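Local coordinates for putative cell invasion protein with MAC/Perforin domain (Bacteroides thetaiotaomicron VPI-5482, PDB 3KK7) that is of unestablished function but belongs to the membrane-attack complex/perforin family and is probably involved in cell invasion, at residues A[219-231]-A[287-299]. Sequence-based numbering, arbitrary orientation.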
loop_
_atom_site.group_PDB
_atom_site.type_symbol
_atom_site.label_atom_id
_atom_site.label_comp_id
_atom_site.label_asym_id
_atom_site.label_seq_id
_atom_site.Cartn_x
_atom_site.Cartn_y
_atom_site.Cartn_z
ATOM N N GLY A 219 20.887 -13.342 -1.682
ATOM C CA GLY A 219 22.016 -13.815 -2.441
ATOM C C GLY A 219 22.631 -12.707 -3.262
ATOM O O GLY A 219 22.823 -11.600 -2.757
ATOM N N GLY A 220 22.961 -13.037 -4.515
ATOM C CA GLY A 220 23.397 -12.069 -5.525
ATOM C C GLY A 220 22.545 -12.217 -6.786
ATOM O O GLY A 220 22.015 -13.264 -7.030
ATOM N N ARG A 221 22.399 -11.171 -7.580
ATOM C CA ARG A 221 21.605 -11.253 -8.810
ATOM C C ARG A 221 22.142 -10.315 -9.861
ATOM O O ARG A 221 22.512 -9.196 -9.529
ATOM C CB ARG A 221 20.164 -10.848 -8.529
ATOM C CG ARG A 221 19.249 -10.672 -9.748
ATOM C CD ARG A 221 17.837 -10.360 -9.271
ATOM N NE ARG A 221 16.852 -10.328 -10.343
ATOM C CZ ARG A 221 15.560 -10.054 -10.169
ATOM N NH1 ARG A 221 15.086 -9.779 -8.963
ATOM N NH2 ARG A 221 14.741 -10.032 -11.204
ATOM N N ALA A 222 22.200 -10.767 -11.116
ATOM C CA ALA A 222 22.415 -9.846 -12.222
ATOM C C ALA A 222 21.081 -9.740 -12.954
ATOM O O ALA A 222 20.416 -10.731 -13.199
ATOM C CB ALA A 222 23.516 -10.318 -13.128
ATOM N N SER A 223 20.698 -8.511 -13.269
ATOM C CA SER A 223 19.422 -8.181 -13.870
ATOM C C SER A 223 19.723 -7.381 -15.102
ATOM O O SER A 223 20.474 -6.429 -15.044
ATOM C CB SER A 223 18.639 -7.296 -12.918
ATOM O OG SER A 223 17.436 -6.889 -13.526
ATOM N N ALA A 224 19.159 -7.784 -16.230
ATOM C CA ALA A 224 19.402 -7.139 -17.505
ATOM C C ALA A 224 18.052 -6.848 -18.160
ATOM O O ALA A 224 17.174 -7.723 -18.182
ATOM C CB ALA A 224 20.245 -8.049 -18.407
ATOM N N LEU A 225 17.900 -5.629 -18.684
ATOM C CA LEU A 225 16.728 -5.262 -19.464
ATOM C C LEU A 225 17.167 -5.088 -20.900
ATOM O O LEU A 225 18.289 -4.653 -21.155
ATOM C CB LEU A 225 16.101 -3.970 -18.949
ATOM C CG LEU A 225 15.802 -3.945 -17.454
ATOM C CD1 LEU A 225 15.425 -2.537 -17.052
ATOM C CD2 LEU A 225 14.708 -4.938 -17.148
ATOM N N PHE A 226 16.279 -5.445 -21.825
ATOM C CA PHE A 226 16.545 -5.381 -23.250
ATOM C C PHE A 226 15.484 -4.542 -23.964
ATOM O O PHE A 226 14.273 -4.563 -23.620
ATOM C CB PHE A 226 16.552 -6.782 -23.886
ATOM C CG PHE A 226 17.594 -7.717 -23.326
ATOM C CD1 PHE A 226 17.449 -8.276 -22.074
ATOM C CD2 PHE A 226 18.683 -8.072 -24.063
ATOM C CE1 PHE A 226 18.386 -9.138 -21.580
ATOM C CE2 PHE A 226 19.619 -8.923 -23.556
ATOM C CZ PHE A 226 19.463 -9.460 -22.322
ATOM N N TYR A 227 15.950 -3.815 -24.971
ATOM C CA TYR A 227 15.078 -3.040 -25.824
ATOM C C TYR A 227 15.426 -3.329 -27.273
ATOM O O TYR A 227 16.490 -2.953 -27.741
ATOM C CB TYR A 227 15.208 -1.556 -25.487
ATOM C CG TYR A 227 14.286 -0.674 -26.298
ATOM C CD1 TYR A 227 14.684 -0.176 -27.529
ATOM C CD2 TYR A 227 13.004 -0.313 -25.819
ATOM C CE1 TYR A 227 13.830 0.651 -28.279
ATOM C CE2 TYR A 227 12.151 0.523 -26.574
ATOM C CZ TYR A 227 12.582 0.994 -27.794
ATOM O OH TYR A 227 11.779 1.798 -28.547
ATOM N N GLY A 228 14.527 -4.036 -27.961
ATOM C CA GLY A 228 14.700 -4.433 -29.370
ATOM C C GLY A 228 13.697 -3.836 -30.365
ATOM O O GLY A 228 12.502 -3.648 -30.059
ATOM N N VAL A 229 14.201 -3.526 -31.567
ATOM C CA VAL A 229 13.342 -3.175 -32.696
ATOM C C VAL A 229 13.341 -4.379 -33.645
ATOM O O VAL A 229 14.346 -4.664 -34.314
ATOM C CB VAL A 229 13.797 -1.892 -33.390
ATOM C CG1 VAL A 229 12.993 -1.643 -34.658
ATOM C CG2 VAL A 229 13.672 -0.723 -32.420
ATOM N N ASP A 230 12.217 -5.090 -33.679
ATOM C CA ASP A 230 12.095 -6.277 -34.497
ATOM C C ASP A 230 11.921 -5.799 -35.938
ATOM O O ASP A 230 11.033 -5.006 -36.263
ATOM C CB ASP A 230 10.919 -7.138 -34.032
ATOM C CG ASP A 230 10.988 -8.559 -34.549
ATOM O OD1 ASP A 230 10.864 -8.772 -35.778
ATOM O OD2 ASP A 230 11.139 -9.462 -33.705
ATOM N N THR A 231 12.812 -6.272 -36.787
ATOM C CA THR A 231 12.898 -5.842 -38.168
ATOM C C THR A 231 11.646 -6.184 -38.970
ATOM O O THR A 231 11.150 -5.355 -39.760
ATOM C CB THR A 231 14.131 -6.506 -38.811
ATOM O OG1 THR A 231 15.286 -6.156 -38.030
ATOM C CG2 THR A 231 14.311 -6.097 -40.321
ATOM N N LYS A 287 16.971 -11.181 -36.682
ATOM C CA LYS A 287 15.630 -10.818 -36.225
ATOM C C LYS A 287 15.471 -9.353 -35.826
ATOM O O LYS A 287 14.369 -8.813 -35.895
ATOM C CB LYS A 287 15.239 -11.711 -35.041
ATOM C CG LYS A 287 15.130 -13.202 -35.375
ATOM C CD LYS A 287 14.195 -13.481 -36.567
ATOM C CE LYS A 287 14.132 -14.948 -36.891
ATOM N NZ LYS A 287 12.914 -15.214 -37.674
ATOM N N PHE A 288 16.554 -8.706 -35.409
ATOM C CA PHE A 288 16.463 -7.342 -34.887
ATOM C C PHE A 288 17.340 -6.367 -35.634
ATOM O O PHE A 288 18.502 -6.650 -35.887
ATOM C CB PHE A 288 16.900 -7.311 -33.424
ATOM C CG PHE A 288 15.959 -7.998 -32.491
ATOM C CD1 PHE A 288 14.871 -7.314 -31.967
ATOM C CD2 PHE A 288 16.161 -9.324 -32.126
ATOM C CE1 PHE A 288 13.979 -7.941 -31.081
ATOM C CE2 PHE A 288 15.277 -9.964 -31.235
ATOM C CZ PHE A 288 14.188 -9.257 -30.704
ATOM N N SER A 289 16.782 -5.197 -35.936
ATOM C CA SER A 289 17.561 -4.072 -36.484
ATOM C C SER A 289 18.330 -3.379 -35.374
ATOM O O SER A 289 19.266 -2.662 -35.638
ATOM C CB SER A 289 16.653 -3.051 -37.202
ATOM O OG SER A 289 15.892 -3.667 -38.222
ATOM N N ALA A 290 17.917 -3.561 -34.124
ATOM C CA ALA A 290 18.739 -3.114 -32.988
ATOM C C ALA A 290 18.250 -3.849 -31.771
ATOM O O ALA A 290 17.031 -4.037 -31.626
ATOM C CB ALA A 290 18.619 -1.599 -32.765
ATOM N N LEU A 291 19.175 -4.282 -30.914
ATOM C CA LEU A 291 18.841 -4.829 -29.592
ATOM C C LEU A 291 19.862 -4.329 -28.601
ATOM O O LEU A 291 21.025 -4.650 -28.714
ATOM C CB LEU A 291 18.850 -6.355 -29.580
ATOM C CG LEU A 291 18.439 -6.992 -28.241
ATOM C CD1 LEU A 291 17.016 -6.611 -27.833
ATOM C CD2 LEU A 291 18.574 -8.478 -28.370
ATOM N N SER A 292 19.400 -3.560 -27.627
ATOM C CA SER A 292 20.268 -2.938 -26.645
ATOM C C SER A 292 19.945 -3.473 -25.279
ATOM O O SER A 292 18.868 -4.036 -25.092
ATOM C CB SER A 292 20.082 -1.440 -26.662
ATOM O OG SER A 292 20.704 -0.925 -27.819
ATOM N N TYR A 293 20.880 -3.322 -24.335
ATOM C CA TYR A 293 20.674 -3.823 -22.956
ATOM C C TYR A 293 21.318 -2.977 -21.893
ATOM O O TYR A 293 22.215 -2.208 -22.172
ATOM C CB TYR A 293 21.221 -5.231 -22.804
ATOM C CG TYR A 293 22.755 -5.350 -22.737
ATOM C CD1 TYR A 293 23.528 -5.326 -23.894
ATOM C CD2 TYR A 293 23.417 -5.569 -21.520
ATOM C CE1 TYR A 293 24.909 -5.477 -23.848
ATOM C CE2 TYR A 293 24.833 -5.706 -21.468
ATOM C CZ TYR A 293 25.557 -5.666 -22.634
ATOM O OH TYR A 293 26.917 -5.788 -22.628
ATOM N N SER A 294 20.855 -3.144 -20.667
ATOM C CA SER A 294 21.467 -2.521 -19.533
ATOM C C SER A 294 21.425 -3.525 -18.401
ATOM O O SER A 294 20.421 -4.189 -18.211
ATOM C CB SER A 294 20.717 -1.239 -19.162
ATOM O OG SER A 294 21.139 -0.705 -17.914
ATOM N N ILE A 295 22.518 -3.662 -17.664
ATOM C CA ILE A 295 22.517 -4.557 -16.528
ATOM C C ILE A 295 22.744 -3.818 -15.217
ATOM O O ILE A 295 23.157 -2.651 -15.200
ATOM C CB ILE A 295 23.534 -5.665 -16.673
ATOM C CG1 ILE A 295 24.946 -5.110 -16.735
ATOM C CG2 ILE A 295 23.236 -6.485 -17.882
ATOM C CD1 ILE A 295 25.923 -6.091 -16.132
ATOM N N LYS A 296 22.424 -4.517 -14.140
ATOM C CA LYS A 296 22.626 -4.047 -12.779
ATOM C C LYS A 296 22.809 -5.270 -11.924
ATOM O O LYS A 296 22.036 -6.221 -12.056
ATOM C CB LYS A 296 21.420 -3.258 -12.250
ATOM C CG LYS A 296 21.701 -2.613 -10.851
ATOM C CD LYS A 296 20.623 -1.613 -10.358
ATOM C CE LYS A 296 19.363 -2.278 -9.834
ATOM N NZ LYS A 296 18.515 -1.281 -9.110
ATOM N N THR A 297 23.819 -5.266 -11.055
ATOM C CA THR A 297 24.045 -6.392 -10.153
ATOM C C THR A 297 23.561 -5.987 -8.778
ATOM O O THR A 297 23.613 -4.814 -8.411
ATOM C CB THR A 297 25.508 -6.837 -10.108
ATOM O OG1 THR A 297 26.354 -5.716 -9.852
ATOM C CG2 THR A 297 25.913 -7.472 -11.416
ATOM N N LEU A 298 23.032 -6.969 -8.055
ATOM C CA LEU A 298 22.531 -6.782 -6.704
ATOM C C LEU A 298 23.421 -7.608 -5.802
ATOM O O LEU A 298 23.464 -8.835 -5.948
ATOM C CB LEU A 298 21.104 -7.280 -6.568
ATOM C CG LEU A 298 20.043 -6.605 -7.421
ATOM C CD1 LEU A 298 18.683 -7.143 -7.024
ATOM C CD2 LEU A 298 20.066 -5.128 -7.258
ATOM N N GLY A 299 24.140 -6.945 -4.897
ATOM C CA GLY A 299 25.035 -7.628 -3.973
ATOM C C GLY A 299 26.349 -7.977 -4.624
ATOM O O GLY A 299 26.624 -7.579 -5.748
HETATM O O HOH W 1 12.518 -9.742 -37.872
#
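Phe226 and Tyr293 face each other as a non-hydrogen-bonded pair, and their side chains cross at a slant: CB of Tyr293 lies over one face of the Phe226 ring, offset toward its rim, 4.0 Å from Phe226 CD2. Tyr293 CG sits between its own backbone N and carbonyl carbon (chi1 74°), and the ring runs on away from strand 220-230 to bring its hydroxyl to Tyr316 O. In the plane of that ring, at its edge, comes Ile295 CG2, the same methyl that presses on Ala224 CB at 3.4 Å. Leu291, its CG anti to the backbone N (chi1 -177°), bends CD1 back over Gly228, 3.5 Å from the glycine CA. Met243 and Ala246 of helix 236-249, with Ile274, pack against this largely apolar face. The two antiparallel strands belong to the central sheet of the MACPF domain, in which strand 220-230 runs between strands 288-298 and 157-173; Arg221, Ser223, Leu225 and Tyr227 exchange paired backbone bonds with Leu298, Lys296, Ser294 and Ser292. On the other face Arg221 and Leu298 lie side by side, Arg221 CD 4.0 Å from Leu298 CD1; the extended arginine carries NH1 on to Ile69 O and Ile336 O. Beyond Gly228, Phe288 sets its ring edge near Val229 O, while Asp230 OD2 lies over a ring face, the carboxylate and ring planes 60° apart. Asp230 OD1 takes backbone N-H groups of Asn232 and Ser233. Past this, Thr231 N bonds to Lys287 O at 3.1 Å, and the hydroxyls Thr231 OG1 and Ser289 OG meet at 2.6 Å.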